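Local coordinates for particle-associated glycoside hydrolase (PDB 6C72), which probably degrades the capsular polysaccharide of Acinetobacter baumannii as a tailspike depolymerase of phage Fri1, helping the virus enter its host, at residues I71-T74 against A80-L83; I437-A442 against T454-V459. All blocks are in the same frame, centred on the assembly; numbering follows the deposited sequence.

Interaction 1: I71-T74 against A80-L83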
ATOM      1  N   ILE A  71      35.681  -4.755  37.646  1.00 32.19           N
ATOM      2  CA  ILE A  71      36.374  -3.740  38.430  1.00 32.83           C
ATOM      3  C   ILE A  71      37.282  -4.483  39.411  1.00 34.32           C
ATOM      4  O   ILE A  71      36.828  -5.001  40.438  1.00 35.06           O
ATOM      5  CB  ILE A  71      35.396  -2.801  39.150  1.00 32.85           C
ATOM      6  CG1 ILE A  71      34.432  -2.156  38.147  1.00 31.69           C
ATOM      7  CG2 ILE A  71      36.144  -1.724  39.925  1.00 34.15           C
ATOM      8  CD1 ILE A  71      35.123  -1.417  36.999  1.00 31.30           C
ATOM      9  N   ARG A  72      38.571  -4.562  39.090  1.00 47.04           N
ATOM     10  CA  ARG A  72      39.499  -5.315  39.919  1.00 47.68           C
ATOM     11  C   ARG A  72      39.956  -4.476  41.107  1.00 47.52           C
ATOM     12  O   ARG A  72      40.258  -3.286  40.969  1.00 47.22           O
ATOM     13  CB  ARG A  72      40.706  -5.759  39.089  1.00 48.66           C
ATOM     14  CG  ARG A  72      40.386  -6.806  38.016  1.00 49.06           C
ATOM     15  CD  ARG A  72      40.160  -8.176  38.638  1.00 49.30           C
ATOM     16  NE  ARG A  72      41.278  -8.551  39.500  1.00 49.95           N
ATOM     17  CZ  ARG A  72      42.424  -9.065  39.060  1.00 51.09           C
ATOM     18  NH1 ARG A  72      42.621  -9.266  37.767  1.00 51.86           N
ATOM     19  NH2 ARG A  72      43.382  -9.379  39.916  1.00 51.78           N
ATOM     20  N   VAL A  73      40.011  -5.108  42.275  1.00 54.78           N
ATOM     21  CA  VAL A  73      40.486  -4.455  43.492  1.00 54.89           C
ATOM     22  C   VAL A  73      42.005  -4.351  43.430  1.00 55.35           C
ATOM     23  O   VAL A  73      42.701  -5.358  43.275  1.00 56.06           O
ATOM     24  CB  VAL A  73      40.017  -5.208  44.743  1.00 55.80           C
ATOM     25  CG1 VAL A  73      40.751  -4.719  45.959  1.00 56.49           C
ATOM     26  CG2 VAL A  73      38.536  -4.985  44.937  1.00 56.07           C
ATOM     27  N   THR A  74      42.512  -3.118  43.507  1.00 52.87           N
ATOM     28  CA  THR A  74      43.939  -2.855  43.350  1.00 53.72           C
ATOM     29  C   THR A  74      44.761  -3.317  44.550  1.00 54.36           C
ATOM     30  O   THR A  74      45.947  -3.628  44.397  1.00 55.37           O
ATOM     31  CB  THR A  74      44.159  -1.362  43.121  1.00 53.32           C
ATOM     32  OG1 THR A  74      43.585  -0.628  44.212  1.00 52.52           O
ATOM     33  CG2 THR A  74      43.492  -0.915  41.830  1.00 52.86           C
ATOM     34  N   ALA A  80      37.088  -9.038  42.119  1.00 41.56           N
ATOM     35  CA  ALA A  80      36.549  -7.993  41.267  1.00 40.28           C
ATOM     36  C   ALA A  80      35.091  -7.748  41.609  1.00 41.93           C
ATOM     37  O   ALA A  80      34.378  -8.643  42.070  1.00 44.69           O
ATOM     38  CB  ALA A  80      36.676  -8.336  39.779  1.00 39.59           C
ATOM     39  N   TRP A  81      34.669  -6.512  41.402  1.00 40.47           N
ATOM     40  CA  TRP A  81      33.258  -6.176  41.422  1.00 41.79           C
ATOM     41  C   TRP A  81      32.729  -6.275  40.003  1.00 41.47           C
ATOM     42  O   TRP A  81      33.267  -5.643  39.086  1.00 39.05           O
ATOM     43  CB  TRP A  81      33.034  -4.773  41.982  1.00 40.12           C
ATOM     44  CG  TRP A  81      33.464  -4.638  43.403  1.00 40.75           C
ATOM     45  CD1 TRP A  81      34.664  -4.176  43.855  1.00 39.41           C
ATOM     46  CD2 TRP A  81      32.699  -4.985  44.567  1.00 43.28           C
ATOM     47  NE1 TRP A  81      34.690  -4.204  45.229  1.00 40.86           N
ATOM     48  CE2 TRP A  81      33.498  -4.700  45.690  1.00 43.06           C
ATOM     49  CE3 TRP A  81      31.416  -5.511  44.767  1.00 45.79           C
ATOM     50  CZ2 TRP A  81      33.055  -4.917  46.997  1.00 45.06           C
ATOM     51  CZ3 TRP A  81      30.978  -5.729  46.070  1.00 47.35           C
ATOM     52  CH2 TRP A  81      31.793  -5.428  47.162  1.00 46.95           C
ATOM     53  N   LEU A  82      31.681  -7.068  39.829  1.00 38.42           N
ATOM     54  CA  LEU A  82      31.136  -7.369  38.513  1.00 38.97           C
ATOM     55  C   LEU A  82      29.879  -6.546  38.267  1.00 39.07           C
ATOM     56  O   LEU A  82      28.932  -6.574  39.066  1.00 41.44           O
ATOM     57  CB  LEU A  82      30.834  -8.858  38.374  1.00 42.80           C
ATOM     58  CG  LEU A  82      32.036  -9.773  38.599  1.00 42.21           C
ATOM     59  CD1 LEU A  82      31.679 -11.201  38.251  1.00 45.33           C
ATOM     60  CD2 LEU A  82      33.256  -9.287  37.812  1.00 38.08           C
ATOM     61  N   LEU A  83      29.884  -5.818  37.155  1.00 44.65           N
ATOM     62  CA  LEU A  83      28.777  -4.948  36.792  1.00 43.79           C
ATOM     63  C   LEU A  83      27.494  -5.748  36.594  1.00 47.43           C
ATOM     64  O   LEU A  83      27.499  -6.813  35.970  1.00 50.11           O
ATOM     65  CB  LEU A  83      29.133  -4.219  35.497  1.00 41.09           C
ATOM     66  CG  LEU A  83      28.098  -3.221  34.992  1.00 39.79           C
ATOM     67  CD1 LEU A  83      28.058  -2.043  35.968  1.00 37.82           C
ATOM     68  CD2 LEU A  83      28.386  -2.792  33.559  1.00 38.55           C
TER
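I71 and W81 pair through both of their backbone polar groups: I71 N donates to W81 O at 2.9 Å, and W81 N returns the bond to I71 O at 2.8 Å. I71 O is used a second time, by a CA-H...O contact from A80 CA at 3.1 Å. Both side chains of the pair lie on the same face of the sheet and meet at their roots, with I71 CB 4.2 Å from W81 CB. Beyond CB they part: CG1 of I71 is anti to the carbonyl carbon (chi1 -56°), and the end of the side chain leads off to V24 and L27 of helix 24-27. These two strands form a beta hairpin at the edge of the mixed N-terminal sheet, in which 80-83 lies between 54-58 and the outermost strand 70-72. The indole of W81 runs out over the same buried face; its NE1 is held by V30 O, and its ring meets that of W57 with the planes at about 50°. V73, just past the end of its strand, lays CG2 obliquely against the pyrrole part of the indole, 3.9 Å from NE1. On the other face lies the non-hydrogen-bonded pair R72 and A80, whose CA atoms are 4.2 Å apart. Here the packing is thinner, and R72 is partly open to solvent while A80 stays buried: the aliphatic R72 CD rests 3.7 Å from A80 CB. The arginine chain is bent at both chi2 and chi3, and its guanidinium runs on away from A80, where NH1 bonds to A63 O and NE makes a weak bond to G79 O.

Interaction 2: I437-A442 against T454-V459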
ATOM      1  N   ILE A 437       7.962  16.785 -25.121  1.00 29.01           N
ATOM      2  CA  ILE A 437       7.569  15.574 -25.821  1.00 29.26           C
ATOM      3  C   ILE A 437       6.796  14.620 -24.919  1.00 28.05           C
ATOM      4  O   ILE A 437       6.030  13.786 -25.419  1.00 28.36           O
ATOM      5  CB  ILE A 437       8.826  14.899 -26.410  1.00 29.88           C
ATOM      6  CG1 ILE A 437       8.441  13.786 -27.392  1.00 30.67           C
ATOM      7  CG2 ILE A 437       9.764  14.410 -25.276  1.00 28.78           C
ATOM      8  CD1 ILE A 437       9.603  13.236 -28.161  1.00 31.72           C
ATOM      9  N   VAL A 438       6.951  14.737 -23.597  1.00 27.40           N
ATOM     10  CA  VAL A 438       6.192  13.888 -22.679  1.00 27.01           C
ATOM     11  C   VAL A 438       4.697  14.029 -22.944  1.00 27.18           C
ATOM     12  O   VAL A 438       3.937  13.055 -22.822  1.00 27.16           O
ATOM     13  CB  VAL A 438       6.536  14.237 -21.211  1.00 26.89           C
ATOM     14  CG1 VAL A 438       5.561  13.571 -20.228  1.00 26.67           C
ATOM     15  CG2 VAL A 438       7.973  13.858 -20.876  1.00 26.91           C
ATOM     16  N   ALA A 439       4.253  15.223 -23.337  1.00 26.88           N
ATOM     17  CA  ALA A 439       2.834  15.428 -23.586  1.00 27.41           C
ATOM     18  C   ALA A 439       2.320  14.604 -24.760  1.00 28.39           C
ATOM     19  O   ALA A 439       1.120  14.322 -24.813  1.00 28.75           O
ATOM     20  CB  ALA A 439       2.547  16.915 -23.821  1.00 28.17           C
ATOM     21  N   THR A 440       3.188  14.180 -25.677  1.00 35.30           N
ATOM     22  CA  THR A 440       2.763  13.334 -26.786  1.00 35.53           C
ATOM     23  C   THR A 440       3.021  11.857 -26.532  1.00 35.32           C
ATOM     24  O   THR A 440       2.646  11.027 -27.359  1.00 35.61           O
ATOM     25  CB  THR A 440       3.455  13.749 -28.103  1.00 35.80           C
ATOM     26  OG1 THR A 440       4.827  13.335 -28.089  1.00 35.57           O
ATOM     27  CG2 THR A 440       3.392  15.254 -28.315  1.00 36.16           C
ATOM     28  N   GLN A 441       3.647  11.513 -25.412  1.00 30.43           N
ATOM     29  CA  GLN A 441       4.036  10.147 -25.108  1.00 30.39           C
ATOM     30  C   GLN A 441       3.193   9.515 -24.019  1.00 30.58           C
ATOM     31  O   GLN A 441       2.776   8.367 -24.154  1.00 31.00           O
ATOM     32  CB  GLN A 441       5.500  10.100 -24.672  1.00 30.09           C
ATOM     33  CG  GLN A 441       6.492  10.510 -25.723  1.00 30.17           C
ATOM     34  CD  GLN A 441       7.889  10.567 -25.146  1.00 30.06           C
ATOM     35  OE1 GLN A 441       8.070  10.853 -23.957  1.00 29.86           O
ATOM     36  NE2 GLN A 441       8.884  10.286 -25.976  1.00 30.31           N
ATOM     37  N   ALA A 442       2.968  10.229 -22.919  1.00 26.50           N
ATOM     38  CA  ALA A 442       2.330   9.633 -21.762  1.00 25.95           C
ATOM     39  C   ALA A 442       0.833   9.446 -21.990  1.00 26.63           C
ATOM     40  O   ALA A 442       0.222  10.063 -22.865  1.00 27.38           O
ATOM     41  CB  ALA A 442       2.551  10.501 -20.522  1.00 24.98           C
ATOM     42  N   THR A 454      -0.910  24.458 -19.389  1.00 39.70           N
ATOM     43  CA  THR A 454      -1.251  23.897 -20.693  1.00 39.75           C
ATOM     44  C   THR A 454      -2.244  22.760 -20.509  1.00 39.46           C
ATOM     45  O   THR A 454      -1.911  21.724 -19.924  1.00 40.05           O
ATOM     46  CB  THR A 454       0.004  23.399 -21.404  1.00 40.90           C
ATOM     47  OG1 THR A 454       0.873  24.505 -21.682  1.00 41.09           O
ATOM     48  CG2 THR A 454      -0.364  22.686 -22.705  1.00 40.96           C
ATOM     49  N   VAL A 455      -3.466  22.949 -21.000  1.00 30.92           N
ATOM     50  CA  VAL A 455      -4.504  21.937 -20.840  1.00 30.65           C
ATOM     51  C   VAL A 455      -4.216  20.785 -21.789  1.00 31.31           C
ATOM     52  O   VAL A 455      -4.105  20.976 -23.005  1.00 31.36           O
ATOM     53  CB  VAL A 455      -5.901  22.529 -21.082  1.00 29.69           C
ATOM     54  CG1 VAL A 455      -6.953  21.455 -20.926  1.00 29.62           C
ATOM     55  CG2 VAL A 455      -6.174  23.665 -20.104  1.00 29.11           C
ATOM     56  N   ILE A 456      -4.045  19.592 -21.232  1.00 30.23           N
ATOM     57  CA  ILE A 456      -3.853  18.372 -22.004  1.00 30.85           C
ATOM     58  C   ILE A 456      -5.153  17.582 -21.936  1.00 30.33           C
ATOM     59  O   ILE A 456      -5.609  17.213 -20.844  1.00 30.14           O
ATOM     60  CB  ILE A 456      -2.670  17.540 -21.479  1.00 31.93           C
ATOM     61  CG1 ILE A 456      -1.408  18.395 -21.416  1.00 32.52           C
ATOM     62  CG2 ILE A 456      -2.409  16.347 -22.395  1.00 32.63           C
ATOM     63  CD1 ILE A 456      -0.915  18.801 -22.785  1.00 32.82           C
ATOM     64  N   GLN A 457      -5.762  17.348 -23.096  1.00 38.55           N
ATOM     65  CA  GLN A 457      -6.944  16.511 -23.143  1.00 38.27           C
ATOM     66  C   GLN A 457      -6.564  15.091 -22.736  1.00 38.89           C
ATOM     67  O   GLN A 457      -5.455  14.633 -23.024  1.00 39.66           O
ATOM     68  CB  GLN A 457      -7.547  16.508 -24.549  1.00 38.06           C
ATOM     69  CG  GLN A 457      -8.022  17.865 -25.005  1.00 37.43           C
ATOM     70  CD  GLN A 457      -9.087  18.412 -24.083  1.00 36.93           C
ATOM     71  OE1 GLN A 457      -9.943  17.646 -23.613  1.00 37.03           O
ATOM     72  NE2 GLN A 457      -9.006  19.719 -23.749  1.00 36.50           N
ATOM     73  N   PRO A 458      -7.456  14.383 -22.047  1.00 30.00           N
ATOM     74  CA  PRO A 458      -7.181  12.974 -21.734  1.00 30.53           C
ATOM     75  C   PRO A 458      -6.972  12.183 -23.014  1.00 30.96           C
ATOM     76  O   PRO A 458      -7.666  12.389 -24.010  1.00 30.66           O
ATOM     77  CB  PRO A 458      -8.437  12.523 -20.984  1.00 30.21           C
ATOM     78  CG  PRO A 458      -9.043  13.822 -20.447  1.00 29.69           C
ATOM     79  CD  PRO A 458      -8.742  14.845 -21.494  1.00 29.45           C
ATOM     80  N   VAL A 459      -5.991  11.285 -22.990  1.00 25.58           N
ATOM     81  CA  VAL A 459      -5.642  10.486 -24.159  1.00 25.43           C
ATOM     82  C   VAL A 459      -4.992   9.200 -23.675  1.00 25.75           C
ATOM     83  O   VAL A 459      -4.109   9.225 -22.808  1.00 26.16           O
ATOM     84  CB  VAL A 459      -4.725  11.267 -25.125  1.00 25.40           C
ATOM     85  CG1 VAL A 459      -3.501  11.837 -24.398  1.00 25.83           C
ATOM     86  CG2 VAL A 459      -4.296  10.399 -26.291  1.00 25.62           C
TER
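At the end of the long stack of parallel beta strands, consistent with the beta-helix (solenoid) body of a trimeric tailspike, a short, weakly bonded helix around 438-441 meets the irregular chain 454-459 that leads out of the stack. Two touches join them, one of them between apolar side chains. A439 and I456 both send their CB toward the other segment, and the methyl CD1 of I456 reaches A439 CB at 4.1 Å. In I456, CG1 stands anti to the carbonyl carbon (chi1 -54°), and a further turn at chi2 (-67°) brings CD1 to the alanine. The backbones stay well apart here, with 7.5 Å between A439 CA and I456 CA, so the approach is made by side chains. F433 packs on both A439 and I456 and so bridges the pair, while F444 and F449 also pack on I456, so three phenylalanines pack on this isoleucine.

The helix turn is held from within by V438 O, which accepts from Q441 N and A442 N, each at 3.0 Å. Its carbonyls at A439 and A442 have a common outside partner: NH1 of R461 bonds to both A439 O and A442 O, tying the turn to the chain just beyond 454-459. V459, three residues further along than I456, sends its CB toward 437-442 and also packs on F444, with whose backbone it is hydrogen-bonded. A neighbouring subunit packs on this end of the segment, T463 of that subunit on P458 and its Q467 on V459. The second touch is looser than the first and meets a backbone oxygen instead of a methyl group: V459 CG1 comes to 4.4 Å from A442 O.

Overall arrangement
The two contacts lie on opposite sides of the chain's centre, their own centres 76 Å apart, and share no element. Interaction 1 belongs to the small N-terminal sheet and joins neighbours in sequence across the short connection 73-79; most of its touching residues are buried, and paired backbone bonds do much of the joining. Interaction 2 comes where the parallel-strand body ends and is only partly buried. It relies on sparse side-chain touches, with a nearby arginine supplying polar links to the helix turn. The surroundings differ too: no other protein chain touches the segments of interaction 1, whereas a neighbouring subunit packs against the 454-459 side of interaction 2.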